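Fructooligosaccharide ABC transporter substrate-binding protein FusA (Streptococcus pneumoniae, PDB 5G5Y) binds short- and long-chain fructooligosaccharides, preferring tetrasaccharides and larger, and serves as the solute-binding subunit of the FusABC-MsmK importer. Local coordinates at residues 323-326 and 327-331; 335-339 and 340-344. All blocks are in the same frame, centred on the assembly; numbering follows the deposited sequence.

Overall arrangement
Both contacts are local, each made along one unbroken piece of chain, and they come in series, neither nested nor crossing. After strand 310-312 the chain enters helix 319-329; contact 1 (323-326 with 327-331) lies in its last turns and the residues that leave it. Helix 332-340 follows almost at once, and contact 2 (335-339 with 340-344) spans its C-terminal end and the loop leading to strand 352-355. Their centres are about 15 Å apart, yet they touch: Gln329 of contact 1 hydrogen-bonds residues of the next helix. Contact 1 faces helices 23-32 and 93-101, whereas contact 2 reaches the substrate site at Trp340.

Contact 1. Residues 323-326 and 327-331; sequences AKWI and DAQYA
The last turns of helix 319-329 bring the side-chain amide of Gln329 over the indole of Trp325, one turn back. Gln329 NE2 sits 3.4 Å above the ring plane, over its centre, and the amide lies across that indole face tilted by only 22° from it. The same nitrogen donates to Trp325 O at 2.8 Å in a nearly straight bond (165°), with the acceptor close to the amide plane. A bend at chi2 (-47°) folds the glutamine chain back to reach both the carbonyl and the ring. Its other end, OE1, accepts from Asn338 ND2 on the next helix, which leaves the amide held from both ends.

Along the backbone, Asp327 N reaches Ala323 O, four residues back, at 2.8 Å, while Gln329 N takes Ile326 O, three residues back, at 2.9 Å. On another flank, Ile326 CG2 packs against Tyr330 CE2 at 3.9 Å, the two side chains running alongside each other; Tyr330 OH continues to Pro120 O. The carboxylate of Asp327 accepts from the backbone N atoms of Asn94 and Leu95 at the start of helix 93-101, while Phe7 meets the Trp325 ring edge-to-face.

Contact 2. Residues 335-339 and 340-344; sequences SVQNN and WGTYG
Over one face of the Trp340 indole lies the amide nitrogen of Asn339, with ND2 3.3 Å above the ring plane, displaced toward the rim, and nearest to Trp340 CE2. Amide and ring are inclined by 55°, so this is no parallel stack; Asn339 ND2 is hydrogen-bonded to Glu123 OE2, linking two substrate-binding residues, Glu123 and Trp340. At the indole edge Val336 CG1 meets Trp340 CE3 at 3.9 Å. The Tyr343 ring has Gln337 CD in plane at its edge, and Arg27 makes a cation-pi contact with it. The glutamine chain, extended beyond CG (chi2 174°), carries OE1 out to accept the hydroxyl of Thr342 at 2.8 Å.

Helix 332-340 ends here: Trp340 N bonds to Val336 O at 3.0 Å and Gly341 N to Gln337 O at 2.8 Å. Gly341 then leaves helical geometry with phi 138°, and the chain is extended through Thr342 and Tyr343. Trp340 packs on Ile386 of strand 384-386 and Phe352 of strand 352-355, Gln337 and Thr342 rest on Ile24 of helix 23-32, and Tyr343 touches Leu354.

Contact 1. Residues 323-326 and 327-331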
ATOM      1  N   ALA A 323       0.952   3.925 -28.429  1.00 15.24           N
ATOM      2  CA  ALA A 323       1.621   2.792 -27.774  1.00 14.95           C
ATOM      3  C   ALA A 323       3.116   3.025 -27.610  1.00 14.64           C
ATOM      4  O   ALA A 323       3.672   2.717 -26.567  1.00 13.24           O
ATOM      5  CB  ALA A 323       1.376   1.494 -28.528  1.00 16.23           C
ATOM      6  N   LYS A 324       3.756   3.587 -28.639  1.00 13.90           N
ATOM      7  CA  LYS A 324       5.150   3.966 -28.558  1.00 13.77           C
ATOM      8  C   LYS A 324       5.455   5.071 -27.566  1.00 13.22           C
ATOM      9  O   LYS A 324       6.481   5.017 -26.886  1.00 13.11           O
ATOM     10  CB  LYS A 324       5.714   4.281 -29.977  1.00 15.04           C
ATOM     11  CG  LYS A 324       5.785   3.006 -30.799  1.00 15.39           C
ATOM     12  CD  LYS A 324       6.264   3.204 -32.256  1.00 18.56           C
ATOM     13  CE  LYS A 324       6.456   1.820 -32.871  1.00 19.82           C
ATOM     14  NZ  LYS A 324       6.874   1.950 -34.299  1.00 20.59           N
ATOM     15  N   TRP A 325       4.591   6.072 -27.472  1.00 13.64           N
ATOM     16  CA  TRP A 325       4.714   7.114 -26.467  1.00 13.43           C
ATOM     17  C   TRP A 325       4.590   6.472 -25.072  1.00 12.97           C
ATOM     18  O   TRP A 325       5.414   6.738 -24.184  1.00 12.76           O
ATOM     19  CB  TRP A 325       3.631   8.196 -26.651  1.00 13.68           C
ATOM     20  CG  TRP A 325       3.834   9.365 -25.788  1.00 13.93           C
ATOM     21  CD1 TRP A 325       4.480  10.504 -26.120  1.00 14.13           C
ATOM     22  CD2 TRP A 325       3.425   9.518 -24.405  1.00 13.87           C
ATOM     23  NE1 TRP A 325       4.503  11.369 -25.055  1.00 14.11           N
ATOM     24  CE2 TRP A 325       3.884  10.782 -23.982  1.00 14.54           C
ATOM     25  CE3 TRP A 325       2.762   8.698 -23.486  1.00 13.50           C
ATOM     26  CZ2 TRP A 325       3.665  11.269 -22.684  1.00 13.66           C
ATOM     27  CZ3 TRP A 325       2.558   9.171 -22.186  1.00 13.51           C
ATOM     28  CH2 TRP A 325       2.984  10.455 -21.805  1.00 13.25           C
ATOM     29  N   ILE A 326       3.611   5.610 -24.897  1.00 12.63           N
ATOM     30  CA  ILE A 326       3.433   4.932 -23.578  1.00 13.11           C
ATOM     31  C   ILE A 326       4.664   4.063 -23.292  1.00 13.34           C
ATOM     32  O   ILE A 326       5.219   4.064 -22.156  1.00 13.08           O
ATOM     33  CB  ILE A 326       2.145   4.097 -23.510  1.00 13.37           C
ATOM     34  CG1 ILE A 326       0.928   5.004 -23.611  1.00 13.43           C
ATOM     35  CG2 ILE A 326       2.058   3.312 -22.172  1.00 13.69           C
ATOM     36  CD1 ILE A 326      -0.376   4.306 -23.922  1.00 14.46           C
ATOM     37  N   ASP A 327       5.147   3.339 -24.300  1.00 13.16           N
ATOM     38  CA  ASP A 327       6.338   2.514 -24.057  1.00 12.73           C
ATOM     39  C   ASP A 327       7.609   3.283 -23.614  1.00 13.38           C
ATOM     40  O   ASP A 327       8.388   2.755 -22.791  1.00 12.88           O
ATOM     41  CB  ASP A 327       6.630   1.576 -25.206  1.00 14.59           C
ATOM     42  CG  ASP A 327       7.465   0.406 -24.770  1.00 14.44           C
ATOM     43  OD1 ASP A 327       7.055  -0.290 -23.795  1.00 14.44           O
ATOM     44  OD2 ASP A 327       8.551   0.233 -25.358  1.00 13.47           O
ATOM     45  N   ALA A 328       7.770   4.537 -24.052  1.00 12.86           N
ATOM     46  CA  ALA A 328       8.897   5.358 -23.640  1.00 13.11           C
ATOM     47  C   ALA A 328       8.824   5.597 -22.108  1.00 13.42           C
ATOM     48  O   ALA A 328       9.855   5.771 -21.462  1.00 14.07           O
ATOM     49  CB  ALA A 328       8.893   6.643 -24.417  1.00 13.49           C
ATOM     50  N   GLN A 329       7.613   5.556 -21.534  1.00 12.41           N
ATOM     51  CA  GLN A 329       7.438   5.774 -20.090  1.00 13.49           C
ATOM     52  C   GLN A 329       7.959   4.584 -19.269  1.00 13.02           C
ATOM     53  O   GLN A 329       8.325   4.774 -18.107  1.00 13.54           O
ATOM     54  CB  GLN A 329       6.011   6.065 -19.701  1.00 13.76           C
ATOM     55  CG  GLN A 329       5.273   7.033 -20.616  1.00 15.06           C
ATOM     56  CD  GLN A 329       6.075   8.292 -20.938  1.00 16.28           C
ATOM     57  OE1 GLN A 329       6.583   8.960 -20.044  1.00 16.81           O
ATOM     58  NE2 GLN A 329       6.220   8.601 -22.233  1.00 17.37           N
ATOM     59  N   TYR A 330       7.988   3.395 -19.883  1.00 12.27           N
ATOM     60  CA  TYR A 330       8.483   2.159 -19.289  1.00 13.17           C
ATOM     61  C   TYR A 330       9.987   1.911 -19.453  1.00 14.25           C
ATOM     62  O   TYR A 330      10.502   0.941 -18.911  1.00 14.79           O
ATOM     63  CB  TYR A 330       7.692   0.956 -19.835  1.00 12.88           C
ATOM     64  CG  TYR A 330       6.310   0.851 -19.285  1.00 12.26           C
ATOM     65  CD1 TYR A 330       6.090   0.481 -17.942  1.00 12.28           C
ATOM     66  CD2 TYR A 330       5.204   1.100 -20.078  1.00 11.78           C
ATOM     67  CE1 TYR A 330       4.803   0.390 -17.425  1.00 11.78           C
ATOM     68  CE2 TYR A 330       3.899   0.980 -19.576  1.00 12.72           C
ATOM     69  CZ  TYR A 330       3.710   0.622 -18.242  1.00 12.68           C
ATOM     70  OH  TYR A 330       2.427   0.526 -17.741  1.00 12.65           O
ATOM     71  N   ALA A 331      10.707   2.769 -20.203  1.00 14.78           N
ATOM     72  CA  ALA A 331      12.175   2.762 -20.137  1.00 14.72           C
ATOM     73  C   ALA A 331      12.560   3.033 -18.672  1.00 14.90           C
ATOM     74  O   ALA A 331      12.003   3.951 -18.049  1.00 14.20           O
ATOM     75  CB  ALA A 331      12.786   3.816 -21.074  1.00 15.36           C
TER

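Contact 2. Residues 335-339 and 340-344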
ATOM      1  N   SER A 335      10.781   5.689 -16.206  1.00 12.34           N
ATOM      2  CA  SER A 335       9.890   5.270 -15.127  1.00 12.95           C
ATOM      3  C   SER A 335      10.277   5.872 -13.769  1.00 12.86           C
ATOM      4  O   SER A 335       9.424   6.337 -13.016  1.00 12.97           O
ATOM      5  CB  SER A 335       9.807   3.754 -15.040  1.00 12.24           C
ATOM      6  OG  SER A 335       9.101   3.220 -16.120  1.00 12.26           O
ATOM      7  N   VAL A 336      11.574   5.862 -13.458  1.00 14.18           N
ATOM      8  CA  VAL A 336      12.019   6.338 -12.186  1.00 14.17           C
ATOM      9  C   VAL A 336      11.689   7.837 -12.061  1.00 14.04           C
ATOM     10  O   VAL A 336      11.099   8.255 -11.079  1.00 14.03           O
ATOM     11  CB  VAL A 336      13.520   6.057 -11.960  1.00 14.67           C
ATOM     12  CG1 VAL A 336      14.074   6.823 -10.777  1.00 15.55           C
ATOM     13  CG2 VAL A 336      13.765   4.549 -11.829  1.00 15.33           C
ATOM     14  N   GLN A 337      12.043   8.630 -13.069  1.00 13.95           N
ATOM     15  CA  GLN A 337      11.772  10.079 -13.015  1.00 14.47           C
ATOM     16  C   GLN A 337      10.283  10.377 -13.009  1.00 14.28           C
ATOM     17  O   GLN A 337       9.804  11.211 -12.205  1.00 14.16           O
ATOM     18  CB  GLN A 337      12.422  10.780 -14.199  1.00 14.71           C
ATOM     19  CG  GLN A 337      13.922  10.740 -14.189  1.00 14.85           C
ATOM     20  CD  GLN A 337      14.483  11.319 -15.460  1.00 16.05           C
ATOM     21  OE1 GLN A 337      14.517  12.524 -15.604  1.00 16.97           O
ATOM     22  NE2 GLN A 337      14.915  10.453 -16.390  1.00 16.69           N
ATOM     23  N   ASN A 338       9.517   9.672 -13.846  1.00 13.69           N
ATOM     24  CA  ASN A 338       8.071   9.922 -13.882  1.00 13.96           C
ATOM     25  C   ASN A 338       7.425   9.728 -12.510  1.00 13.53           C
ATOM     26  O   ASN A 338       6.521  10.472 -12.120  1.00 13.58           O
ATOM     27  CB  ASN A 338       7.367   9.043 -14.914  1.00 13.40           C
ATOM     28  CG  ASN A 338       7.704   9.438 -16.348  1.00 14.03           C
ATOM     29  OD1 ASN A 338       8.487  10.363 -16.597  1.00 13.68           O
ATOM     30  ND2 ASN A 338       7.140   8.704 -17.297  1.00 13.55           N
ATOM     31  N   ASN A 339       7.934   8.750 -11.783  1.00 14.38           N
ATOM     32  CA  ASN A 339       7.420   8.401 -10.464  1.00 14.62           C
ATOM     33  C   ASN A 339       7.844   9.429  -9.400  1.00 14.38           C
ATOM     34  O   ASN A 339       7.067   9.743  -8.511  1.00 15.09           O
ATOM     35  CB  ASN A 339       7.957   7.029 -10.059  1.00 14.61           C
ATOM     36  CG  ASN A 339       7.180   6.391  -8.895  1.00 15.53           C
ATOM     37  OD1 ASN A 339       5.958   6.330  -8.917  1.00 16.30           O
ATOM     38  ND2 ASN A 339       7.894   5.884  -7.907  1.00 15.01           N
ATOM     39  N   TRP A 340       9.097   9.871  -9.455  1.00 14.41           N
ATOM     40  CA  TRP A 340       9.715  10.557  -8.316  1.00 15.03           C
ATOM     41  C   TRP A 340      10.228  11.987  -8.529  1.00 16.26           C
ATOM     42  O   TRP A 340      10.406  12.700  -7.532  1.00 17.96           O
ATOM     43  CB  TRP A 340      10.850   9.699  -7.729  1.00 15.08           C
ATOM     44  CG  TRP A 340      10.423   8.589  -6.840  1.00 15.43           C
ATOM     45  CD1 TRP A 340       9.433   8.628  -5.874  1.00 15.65           C
ATOM     46  CD2 TRP A 340      11.009   7.286  -6.747  1.00 14.79           C
ATOM     47  NE1 TRP A 340       9.347   7.399  -5.220  1.00 15.43           N
ATOM     48  CE2 TRP A 340      10.307   6.566  -5.724  1.00 15.03           C
ATOM     49  CE3 TRP A 340      12.030   6.637  -7.433  1.00 14.78           C
ATOM     50  CZ2 TRP A 340      10.589   5.229  -5.414  1.00 14.84           C
ATOM     51  CZ3 TRP A 340      12.330   5.310  -7.083  1.00 14.89           C
ATOM     52  CH2 TRP A 340      11.611   4.635  -6.090  1.00 14.51           C
ATOM     53  N   GLY A 341      10.542  12.371  -9.768  1.00 17.32           N
ATOM     54  CA  GLY A 341      11.100  13.691 -10.054  1.00 17.86           C
ATOM     55  C   GLY A 341      12.224  13.646 -11.048  1.00 19.01           C
ATOM     56  O   GLY A 341      12.420  12.643 -11.721  1.00 17.89           O
ATOM     57  N   THR A 342      12.992  14.727 -11.154  1.00 18.20           N
ATOM     58  CA  THR A 342      14.015  14.763 -12.177  1.00 17.11           C
ATOM     59  C   THR A 342      15.322  15.445 -11.704  1.00 18.07           C
ATOM     60  O   THR A 342      15.508  15.676 -10.528  1.00 18.38           O
ATOM     61  CB  THR A 342      13.421  15.334 -13.492  1.00 18.15           C
ATOM     62  OG1 THR A 342      14.344  15.144 -14.570  1.00 19.17           O
ATOM     63  CG2 THR A 342      13.053  16.832 -13.342  1.00 19.03           C
ATOM     64  N   TYR A 343      16.209  15.693 -12.655  1.00 18.54           N
ATOM     65  CA  TYR A 343      17.548  16.218 -12.432  1.00 20.79           C
ATOM     66  C   TYR A 343      17.761  17.391 -13.381  1.00 22.83           C
ATOM     67  O   TYR A 343      17.045  17.526 -14.390  1.00 21.88           O
ATOM     68  CB  TYR A 343      18.592  15.138 -12.800  1.00 21.49           C
ATOM     69  CG  TYR A 343      18.573  14.793 -14.277  1.00 21.20           C
ATOM     70  CD1 TYR A 343      17.695  13.819 -14.774  1.00 21.64           C
ATOM     71  CD2 TYR A 343      19.354  15.516 -15.205  1.00 23.00           C
ATOM     72  CE1 TYR A 343      17.619  13.547 -16.131  1.00 21.02           C
ATOM     73  CE2 TYR A 343      19.297  15.235 -16.562  1.00 23.44           C
ATOM     74  CZ  TYR A 343      18.417  14.251 -17.015  1.00 23.46           C
ATOM     75  OH  TYR A 343      18.339  13.968 -18.340  1.00 24.35           O
ATOM     76  N   GLY A 344      18.781  18.198 -13.074  1.00 24.75           N
ATOM     77  CA  GLY A 344      19.341  19.171 -14.024  1.00 25.73           C
ATOM     78  C   GLY A 344      18.597  20.485 -14.192  1.00 27.73           C
ATOM     79  O   GLY A 344      18.961  21.275 -15.068  1.00 28.96           O
TER